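Local coordinates for ABC transporter substrate binding protein (Ribose) (Agrobacterium vitis, PDB 5DKV) that probably serves as the sugar-binding component of an ABC transporter and holds alpha-D-tagatopyranose in its pocket, at residues L221-G232 / T247-P256; D269-I279 / G301-K309. All coordinates share one frame; numbering follows the deposited sequence.

Contact 1 (L221-G232 / T247-P256). With T6T (alpha-D-tagatopyranose), chain E.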
loop_
_atom_site.group_PDB
_atom_site.type_symbol
_atom_site.label_atom_id
_atom_site.label_comp_id
_atom_site.label_asym_id
_atom_site.label_seq_id
_atom_site.Cartn_x
_atom_site.Cartn_y
_atom_site.Cartn_z
ATOM N N LEU A 221 22.011 -8.736 14.638
ATOM C CA LEU A 221 20.976 -8.411 13.643
ATOM C C LEU A 221 21.530 -7.421 12.629
ATOM O O LEU A 221 22.077 -6.386 12.997
ATOM C CB LEU A 221 19.731 -7.839 14.316
ATOM C CG LEU A 221 18.586 -7.428 13.373
ATOM C CD1 LEU A 221 17.924 -8.658 12.738
ATOM C CD2 LEU A 221 17.549 -6.567 14.068
ATOM N N ALA A 222 21.398 -7.752 11.345
ATOM C CA ALA A 222 21.940 -6.932 10.277
ATOM C C ALA A 222 20.940 -5.956 9.652
ATOM O O ALA A 222 21.332 -4.862 9.263
ATOM C CB ALA A 222 22.525 -7.848 9.186
ATOM N N GLY A 223 19.672 -6.332 9.541
ATOM C CA GLY A 223 18.704 -5.437 8.922
ATOM C C GLY A 223 17.261 -5.861 9.079
ATOM O O GLY A 223 16.953 -6.938 9.595
ATOM N N VAL A 224 16.367 -4.979 8.635
ATOM C CA VAL A 224 14.932 -5.190 8.746
ATOM C C VAL A 224 14.253 -4.544 7.562
ATOM O O VAL A 224 14.666 -3.482 7.103
ATOM C CB VAL A 224 14.393 -4.615 10.066
ATOM C CG1 VAL A 224 14.740 -3.166 10.199
ATOM C CG2 VAL A 224 12.897 -4.801 10.194
ATOM N N PHE A 225 13.200 -5.198 7.085
ATOM C CA PHE A 225 12.358 -4.680 6.010
ATOM C C PHE A 225 10.987 -4.434 6.584
ATOM O O PHE A 225 10.332 -5.370 7.021
ATOM C CB PHE A 225 12.297 -5.670 4.840
ATOM C CG PHE A 225 11.149 -5.407 3.854
ATOM C CD1 PHE A 225 10.912 -4.136 3.364
ATOM C CD2 PHE A 225 10.337 -6.451 3.419
ATOM C CE1 PHE A 225 9.877 -3.913 2.445
ATOM C CE2 PHE A 225 9.308 -6.238 2.527
ATOM C CZ PHE A 225 9.077 -4.976 2.037
ATOM N N GLY A 226 10.558 -3.170 6.603
ATOM C CA GLY A 226 9.206 -2.833 7.022
ATOM C C GLY A 226 8.294 -2.820 5.814
ATOM O O GLY A 226 8.474 -2.008 4.888
ATOM N N ALA A 227 7.296 -3.693 5.821
ATOM C CA ALA A 227 6.597 -4.002 4.599
ATOM C C ALA A 227 5.463 -3.021 4.284
ATOM O O ALA A 227 4.848 -3.157 3.243
ATOM C CB ALA A 227 6.064 -5.417 4.649
ATOM N N ASN A 228 5.224 -2.029 5.144
ATOM C CA ASN A 228 4.344 -0.911 4.805
ATOM C C ASN A 228 4.773 0.296 5.629
ATOM O O ASN A 228 5.710 0.221 6.431
ATOM C CB ASN A 228 2.846 -1.235 5.020
ATOM C CG ASN A 228 2.375 -1.043 6.463
ATOM O OD1 ASN A 228 3.140 -1.237 7.401
ATOM N ND2 ASN A 228 1.086 -0.730 6.634
ATOM N N LEU A 229 4.109 1.415 5.375
ATOM C CA LEU A 229 4.468 2.681 6.010
ATOM C C LEU A 229 4.736 2.548 7.504
ATOM O O LEU A 229 5.834 2.891 7.996
ATOM C CB LEU A 229 3.352 3.688 5.782
ATOM C CG LEU A 229 3.674 5.152 6.046
ATOM C CD1 LEU A 229 2.745 6.058 5.232
ATOM C CD2 LEU A 229 3.575 5.511 7.513
ATOM N N PHE A 230 3.751 2.012 8.212
ATOM C CA PHE A 230 3.800 1.974 9.677
ATOM C C PHE A 230 4.869 0.994 10.159
ATOM O O PHE A 230 5.568 1.262 11.128
ATOM C CB PHE A 230 2.405 1.650 10.223
ATOM C CG PHE A 230 1.406 2.693 9.854
ATOM C CD1 PHE A 230 1.433 3.919 10.486
ATOM C CD2 PHE A 230 0.487 2.490 8.847
ATOM C CE1 PHE A 230 0.542 4.916 10.128
ATOM C CE2 PHE A 230 -0.393 3.502 8.485
ATOM C CZ PHE A 230 -0.363 4.696 9.128
ATOM N N SER A 231 5.043 -0.111 9.445
ATOM C CA SER A 231 6.024 -1.120 9.814
ATOM C C SER A 231 7.428 -0.544 9.672
ATOM O O SER A 231 8.282 -0.713 10.529
ATOM C CB SER A 231 5.892 -2.343 8.921
ATOM O OG SER A 231 4.629 -2.983 9.106
ATOM N N GLY A 232 7.662 0.120 8.545
ATOM C CA GLY A 232 8.950 0.734 8.306
ATOM C C GLY A 232 9.273 1.877 9.260
ATOM O O GLY A 232 10.409 2.003 9.730
ATOM N N THR A 247 23.715 0.980 11.775
ATOM C CA THR A 247 24.273 -0.352 12.019
ATOM C C THR A 247 23.279 -1.445 11.636
ATOM O O THR A 247 23.618 -2.386 10.918
ATOM C CB THR A 247 24.673 -0.501 13.480
ATOM O OG1 THR A 247 25.645 0.507 13.784
ATOM C CG2 THR A 247 25.262 -1.887 13.747
ATOM N N ILE A 248 22.058 -1.330 12.135
ATOM C CA ILE A 248 20.971 -2.185 11.669
ATOM C C ILE A 248 20.365 -1.476 10.474
ATOM O O ILE A 248 19.808 -0.404 10.632
ATOM C CB ILE A 248 19.903 -2.434 12.739
ATOM C CG1 ILE A 248 20.490 -3.145 13.971
ATOM C CG2 ILE A 248 18.768 -3.261 12.178
ATOM C CD1 ILE A 248 19.520 -3.176 15.180
ATOM N N LYS A 249 20.459 -2.093 9.294
ATOM C CA LYS A 249 20.053 -1.431 8.058
ATOM C C LYS A 249 18.543 -1.541 7.964
ATOM O O LYS A 249 17.960 -2.562 8.341
ATOM C CB LYS A 249 20.714 -2.066 6.833
ATOM C CG LYS A 249 22.251 -2.094 6.878
ATOM C CD LYS A 249 22.842 -0.708 7.023
ATOM C CE LYS A 249 24.385 -0.740 6.909
ATOM N NZ LYS A 249 24.980 0.614 7.081
ATOM N N VAL A 250 17.908 -0.500 7.441
ATOM C CA VAL A 250 16.462 -0.499 7.291
ATOM C C VAL A 250 16.066 -0.200 5.865
ATOM O O VAL A 250 16.558 0.756 5.250
ATOM C CB VAL A 250 15.798 0.535 8.222
ATOM C CG1 VAL A 250 14.256 0.556 8.034
ATOM C CG2 VAL A 250 16.171 0.273 9.678
ATOM N N VAL A 251 15.184 -1.048 5.334
ATOM C CA VAL A 251 14.504 -0.781 4.083
ATOM C C VAL A 251 13.043 -0.656 4.447
ATOM O O VAL A 251 12.460 -1.544 5.050
ATOM C CB VAL A 251 14.720 -1.885 3.006
ATOM C CG1 VAL A 251 13.846 -1.647 1.785
ATOM C CG2 VAL A 251 16.170 -1.921 2.600
ATOM N N ALA A 252 12.472 0.485 4.082
ATOM C CA ALA A 252 11.119 0.820 4.451
ATOM C C ALA A 252 10.265 0.972 3.225
ATOM O O ALA A 252 10.609 1.710 2.309
ATOM C CB ALA A 252 11.096 2.102 5.250
ATOM N N PHE A 253 9.137 0.278 3.219
ATOM C CA PHE A 253 8.138 0.467 2.186
ATOM C C PHE A 253 7.367 1.738 2.455
ATOM O O PHE A 253 7.165 2.107 3.606
ATOM C CB PHE A 253 7.171 -0.720 2.141
ATOM C CG PHE A 253 6.808 -1.161 0.742
ATOM C CD1 PHE A 253 7.661 -1.947 0.007
ATOM C CD2 PHE A 253 5.583 -0.796 0.175
ATOM C CE1 PHE A 253 7.346 -2.351 -1.260
ATOM C CE2 PHE A 253 5.254 -1.217 -1.108
ATOM C CZ PHE A 253 6.129 -1.993 -1.820
ATOM N N ASP A 254 6.935 2.388 1.377
ATOM C CA ASP A 254 6.207 3.661 1.390
ATOM C C ASP A 254 7.143 4.823 1.710
ATOM O O ASP A 254 8.322 4.622 2.027
ATOM C CB ASP A 254 4.990 3.615 2.330
ATOM C CG ASP A 254 3.928 2.640 1.832
ATOM O OD1 ASP A 254 3.537 1.711 2.589
ATOM O OD2 ASP A 254 3.502 2.806 0.654
ATOM N N ALA A 255 6.641 6.037 1.527
ATOM C CA ALA A 255 7.498 7.230 1.590
ATOM C C ALA A 255 6.794 8.404 2.270
ATOM O O ALA A 255 6.505 9.429 1.639
ATOM C CB ALA A 255 7.953 7.608 0.203
ATOM N N PRO A 256 6.534 8.277 3.573
ATOM C CA PRO A 256 6.033 9.450 4.288
ATOM C C PRO A 256 7.110 10.531 4.367
ATOM O O PRO A 256 8.287 10.252 4.125
ATOM C CB PRO A 256 5.693 8.905 5.672
ATOM C CG PRO A 256 6.544 7.721 5.839
ATOM C CD PRO A 256 6.740 7.125 4.468
HETATM O O3 T6T E . 1.371 0.249 2.218
HETATM C C3 T6T E . 0.149 0.955 2.057
HETATM C C4 T6T E . -0.811 0.095 1.354
HETATM O O4 T6T E . -0.283 -0.224 0.014
HETATM C C5 T6T E . -1.069 -1.126 2.122
HETATM O O5 T6T E . -2.095 -1.928 1.513
HETATM C C6 T6T E . -1.599 -0.820 3.513
HETATM O O6 T6T E . -0.667 0.071 4.195
HETATM C C2 T6T E . -0.433 1.290 3.443
HETATM O O2 T6T E . -1.627 2.007 3.238
HETATM C C1 T6T E . 0.478 2.036 4.335
HETATM O O1 T6T E . 0.849 3.266 3.799
HETATM O O HOH W 1 23.969 -4.456 9.130
HETATM O O HOH W 2 7.936 3.324 6.190
#
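Lys249 N donates to Ala222 O at 2.9 Å, the first of five backbone hydrogen bonds between the segments. They alternate in direction as parallel pairing requires: Val224 N gives to Lys249 O, and so on until Phe253 N meets Gly226 O. The parallel axes of strands 223-226 and 249-253 approach to 4.7 Å. Beyond the last rung the link passes to side chains and water. Asp254 OD1 lies 2.9 Å from Leu229 N, a weak bond bent to 124°, and one water donates to both Leu229 O and Phe253 O.

Apolar contacts flank the strands. Val224 and Val250 lie side by side, CG1 to CG2 at 3.8 Å, while Phe253 CD1 meets the edge of the Phe225 ring in its plane, 3.8 Å from CE1. Leu229 CG meets CG of the Pro256 ring at 3.9 Å, and Gly232 CA packs on Ala252 CB at 4.0 Å.

The polar end faces the sugar. Asp254 OD1 accepts from T6T O3 at 2.6 Å, and Asn228 ND2, also bonded to Asn202, gives a nearly straight bond (171°) to T6T O6. Asn228 CG sits between backbone N and carbonyl carbon (chi1 84°), from where OD1 caps the helix: Ser231 N and OG reach it from opposite faces of the amide plane, fixing its rotation. In this beta-alpha-beta unit, the loops after both strands thus offer the sugar an amide donor and a carboxylate acceptor.

Contact 2 (D269-I279 / G301-K309). With T6T (alpha-D-tagatopyranose), chain E.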
loop_
_atom_site.group_PDB
_atom_site.type_symbol
_atom_site.label_atom_id
_atom_site.label_comp_id
_atom_site.label_asym_id
_atom_site.label_seq_id
_atom_site.Cartn_x
_atom_site.Cartn_y
_atom_site.Cartn_z
ATOM N N ASP A 269 18.102 3.157 4.776
ATOM C CA ASP A 269 18.926 3.147 3.578
ATOM C C ASP A 269 18.109 3.351 2.298
ATOM O O ASP A 269 18.589 3.998 1.366
ATOM C CB ASP A 269 19.707 1.838 3.477
ATOM C CG ASP A 269 21.045 1.900 4.205
ATOM O OD1 ASP A 269 21.147 2.641 5.204
ATOM O OD2 ASP A 269 21.995 1.220 3.764
ATOM N N PHE A 270 16.899 2.782 2.248
ATOM C CA PHE A 270 16.026 2.914 1.094
ATOM C C PHE A 270 14.583 3.029 1.535
ATOM O O PHE A 270 14.158 2.345 2.462
ATOM C CB PHE A 270 16.152 1.713 0.141
ATOM C CG PHE A 270 17.532 1.507 -0.396
ATOM C CD1 PHE A 270 17.957 2.221 -1.492
ATOM C CD2 PHE A 270 18.394 0.589 0.186
ATOM C CE1 PHE A 270 19.199 2.056 -2.001
ATOM C CE2 PHE A 270 19.668 0.416 -0.307
ATOM C CZ PHE A 270 20.078 1.138 -1.412
ATOM N N ALA A 271 13.846 3.879 0.846
ATOM C CA ALA A 271 12.398 3.906 0.948
ATOM C C ALA A 271 11.835 3.511 -0.398
ATOM O O ALA A 271 12.213 4.070 -1.423
ATOM C CB ALA A 271 11.903 5.283 1.372
ATOM N N ILE A 272 10.952 2.520 -0.399
ATOM C CA ILE A 272 10.302 2.067 -1.625
ATOM C C ILE A 272 8.934 2.766 -1.767
ATOM O O ILE A 272 7.946 2.342 -1.186
ATOM C CB ILE A 272 10.120 0.524 -1.659
ATOM C CG1 ILE A 272 11.402 -0.229 -1.257
ATOM C CG2 ILE A 272 9.637 0.100 -3.050
ATOM C CD1 ILE A 272 12.617 0.177 -2.016
ATOM N N ALA A 273 8.908 3.882 -2.497
ATOM C CA ALA A 273 7.682 4.662 -2.723
ATOM C C ALA A 273 6.773 3.943 -3.712
ATOM O O ALA A 273 7.182 3.593 -4.802
ATOM C CB ALA A 273 8.019 6.086 -3.238
ATOM N N GLN A 274 5.528 3.701 -3.334
ATOM C CA GLN A 274 4.523 3.401 -4.316
ATOM C C GLN A 274 4.154 4.700 -5.007
ATOM O O GLN A 274 4.707 5.754 -4.698
ATOM C CB GLN A 274 3.302 2.770 -3.658
ATOM C CG GLN A 274 3.614 1.486 -2.873
ATOM C CD GLN A 274 2.363 0.837 -2.355
ATOM O OE1 GLN A 274 1.691 0.153 -3.096
ATOM N NE2 GLN A 274 2.040 1.061 -1.079
ATOM N N HIS A 275 3.194 4.598 -5.916
ATOM C CA HIS A 275 2.632 5.746 -6.649
ATOM C C HIS A 275 1.145 5.876 -6.352
ATOM O O HIS A 275 0.320 5.656 -7.221
ATOM C CB HIS A 275 2.853 5.567 -8.140
ATOM C CG HIS A 275 4.291 5.659 -8.558
ATOM N ND1 HIS A 275 4.677 5.615 -9.881
ATOM C CD2 HIS A 275 5.434 5.774 -7.840
ATOM C CE1 HIS A 275 5.990 5.704 -9.964
ATOM N NE2 HIS A 275 6.478 5.801 -8.740
ATOM N N PRO A 276 0.791 6.202 -5.106
ATOM C CA PRO A 276 -0.646 6.253 -4.780
ATOM C C PRO A 276 -1.447 7.239 -5.614
ATOM O O PRO A 276 -2.619 6.970 -5.884
ATOM C CB PRO A 276 -0.664 6.674 -3.306
ATOM C CG PRO A 276 0.726 7.132 -2.997
ATOM C CD PRO A 276 1.632 6.363 -3.918
ATOM N N ALA A 277 -0.883 8.388 -5.967
ATOM C CA ALA A 277 -1.675 9.343 -6.731
ATOM C C ALA A 277 -2.041 8.745 -8.085
ATOM O O ALA A 277 -3.157 8.925 -8.574
ATOM C CB ALA A 277 -0.921 10.685 -6.898
ATOM N N GLU A 278 -1.095 8.020 -8.674
ATOM C CA GLU A 278 -1.325 7.300 -9.935
ATOM C C GLU A 278 -2.487 6.293 -9.799
ATOM O O GLU A 278 -3.346 6.164 -10.668
ATOM C CB GLU A 278 -0.032 6.603 -10.316
ATOM C CG GLU A 278 0.048 6.017 -11.685
ATOM C CD GLU A 278 1.410 5.435 -11.964
ATOM O OE1 GLU A 278 2.447 6.076 -11.629
ATOM O OE2 GLU A 278 1.443 4.316 -12.544
ATOM N N ILE A 279 -2.513 5.573 -8.680
ATOM C CA ILE A 279 -3.585 4.630 -8.412
ATOM C C ILE A 279 -4.925 5.324 -8.336
ATOM O O ILE A 279 -5.894 4.879 -8.962
ATOM C CB ILE A 279 -3.313 3.843 -7.111
ATOM C CG1 ILE A 279 -2.068 2.975 -7.303
ATOM C CG2 ILE A 279 -4.524 2.989 -6.731
ATOM C CD1 ILE A 279 -1.608 2.328 -6.015
ATOM N N GLY A 301 -1.197 -1.946 -13.227
ATOM C CA GLY A 301 -0.103 -2.051 -12.279
ATOM C C GLY A 301 0.688 -0.757 -12.269
ATOM O O GLY A 301 1.150 -0.316 -13.305
ATOM N N THR A 302 0.837 -0.148 -11.098
ATOM C CA THR A 302 1.533 1.132 -10.984
ATOM C C THR A 302 2.916 0.847 -10.407
ATOM O O THR A 302 3.117 -0.188 -9.796
ATOM C CB THR A 302 0.744 2.124 -10.116
ATOM O OG1 THR A 302 0.499 1.548 -8.828
ATOM C CG2 THR A 302 -0.607 2.429 -10.785
ATOM N N GLY A 303 3.854 1.759 -10.606
ATOM C CA GLY A 303 5.260 1.478 -10.341
ATOM C C GLY A 303 5.804 1.901 -8.995
ATOM O O GLY A 303 5.062 2.328 -8.120
ATOM N N PHE A 304 7.120 1.762 -8.853
ATOM C CA PHE A 304 7.822 2.157 -7.645
ATOM C C PHE A 304 8.871 3.206 -7.979
ATOM O O PHE A 304 9.387 3.275 -9.101
ATOM C CB PHE A 304 8.516 0.970 -6.983
ATOM C CG PHE A 304 7.607 -0.146 -6.653
ATOM C CD1 PHE A 304 6.715 -0.018 -5.615
ATOM C CD2 PHE A 304 7.648 -1.321 -7.362
ATOM C CE1 PHE A 304 5.868 -1.046 -5.292
ATOM C CE2 PHE A 304 6.824 -2.342 -7.045
ATOM C CZ PHE A 304 5.921 -2.210 -6.014
ATOM N N THR A 305 9.163 4.028 -6.982
ATOM C CA THR A 305 10.302 4.931 -7.002
ATOM C C THR A 305 11.157 4.586 -5.793
ATOM O O THR A 305 10.700 4.716 -4.658
ATOM C CB THR A 305 9.865 6.399 -6.955
ATOM O OG1 THR A 305 9.086 6.715 -8.118
ATOM C CG2 THR A 305 11.066 7.339 -6.904
ATOM N N VAL A 306 12.385 4.138 -6.040
ATOM C CA VAL A 306 13.316 3.804 -4.958
ATOM C C VAL A 306 14.080 5.069 -4.561
ATOM O O VAL A 306 14.765 5.672 -5.377
ATOM C CB VAL A 306 14.264 2.687 -5.376
ATOM C CG1 VAL A 306 15.186 2.300 -4.213
ATOM C CG2 VAL A 306 13.444 1.453 -5.843
ATOM N N ILE A 307 13.905 5.479 -3.306
ATOM C CA ILE A 307 14.464 6.715 -2.785
ATOM C C ILE A 307 15.624 6.380 -1.853
ATOM O O ILE A 307 15.508 5.520 -0.969
ATOM C CB ILE A 307 13.392 7.577 -2.032
ATOM C CG1 ILE A 307 12.149 7.760 -2.902
ATOM C CG2 ILE A 307 13.986 8.955 -1.650
ATOM C CD1 ILE A 307 11.008 8.540 -2.218
ATOM N N ASN A 308 16.760 7.031 -2.078
ATOM C CA ASN A 308 17.927 6.848 -1.230
ATOM C C ASN A 308 18.447 8.204 -0.751
ATOM O O ASN A 308 17.871 9.237 -1.076
ATOM C CB ASN A 308 19.024 6.087 -1.990
ATOM C CG ASN A 308 19.456 6.800 -3.266
ATOM O OD1 ASN A 308 19.907 7.935 -3.218
ATOM N ND2 ASN A 308 19.358 6.121 -4.398
ATOM N N LYS A 309 19.542 8.196 -0.000
ATOM C CA LYS A 309 20.131 9.401 0.566
ATOM C C LYS A 309 20.492 10.444 -0.487
ATOM O O LYS A 309 20.415 11.638 -0.233
ATOM C CB LYS A 309 21.400 9.024 1.350
ATOM C CG LYS A 309 21.907 10.053 2.319
ATOM C CD LYS A 309 23.231 9.570 2.934
ATOM C CE LYS A 309 23.586 10.289 4.233
ATOM N NZ LYS A 309 23.461 11.779 4.158
HETATM O O3 T6T E . 1.371 0.249 2.218
HETATM C C3 T6T E . 0.149 0.955 2.057
HETATM C C4 T6T E . -0.811 0.095 1.354
HETATM O O4 T6T E . -0.283 -0.224 0.014
HETATM C C5 T6T E . -1.069 -1.126 2.122
HETATM O O5 T6T E . -2.095 -1.928 1.513
HETATM C C6 T6T E . -1.599 -0.820 3.513
HETATM O O6 T6T E . -0.667 0.071 4.195
HETATM C C2 T6T E . -0.433 1.290 3.443
HETATM O O2 T6T E . -1.627 2.007 3.238
HETATM C C1 T6T E . 0.478 2.036 4.335
HETATM O O1 T6T E . 0.849 3.266 3.799
HETATM O O HOH W 3 20.494 5.847 1.368
HETATM O O HOH W 4 2.560 2.107 -7.120
HETATM O O HOH W 5 3.922 3.588 -12.583
#
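His275 NE2 and Thr305 OG1 meet at 2.8 Å, near the ring plane, in a hydrogen bond that either could donate. The other ring nitrogen, ND1, gives to Glu278 OE1 at 2.9 Å; that oxygen lies close to the imidazole plane, but is approached from 38° above its own carboxylate plane. Bonds at both nitrogens restrict how the imidazole can turn. With CG anti to the carbonyl carbon (chi1 -68°), the ring lies across the other segment, and Gly303 O sits over its centre, 3.4 Å above the plane. Two waters complete the joint: one accepts from His275 N, donates to Gly303 O and bonds Thr302 OG1, while another accepts from Gly303 N and donates to Glu278 OE2.

Strands 270-273 and 305-307 pair antiparallel. Ala271 with Ile307 and Ala273 with Thr305 form hydrogen-bonded pairs, each with two backbone bonds, and Ile272 with Val306 is the non-hydrogen-bonded pair between them. On the face of Ile272, its CD1 lies alongside Val306 CG1 at 4.0 Å and its CG2 touches Phe304 CD1 at 3.9 Å. The other face carries Ala273 CB against Ile307 CD1.

Gln274 extends beyond CG and delivers NE2 to T6T O4, 2.9 Å away at 176°. Asp254 OD2 also accepts from NE2, and Ser140 bonds OE1, so both ends of the amide are held. Gln274 follows strand 270-273, with His275 as helix N-cap after it; a sugar held by residues from several segments is consistent with the type I periplasmic sugar-binding fold.

Overall arrangement
Following the chain from the N terminus, contact 1 closes first: helix 229-241 carries the chain from strand 223-226 to strand 249-253, with 14 residues between the segments. Helix 259-264 then leads into contact 2, which closes across helix 276-291 when strand 299-307 returns antiparallel. The two loops follow in series, neither nested nor crossed. Their centres are 14 Å apart, yet they merge into one sheet because strands 249-253 and 270-273 are neighbours; Ala252 O to Ile272 N, at 2.8 Å, is a probable hydrogen bond. Phe253 also packs on Phe304 and Gln274. Strand 299-307 continues the sheet to strand 137-140, and both contacts converge on the same tagatose.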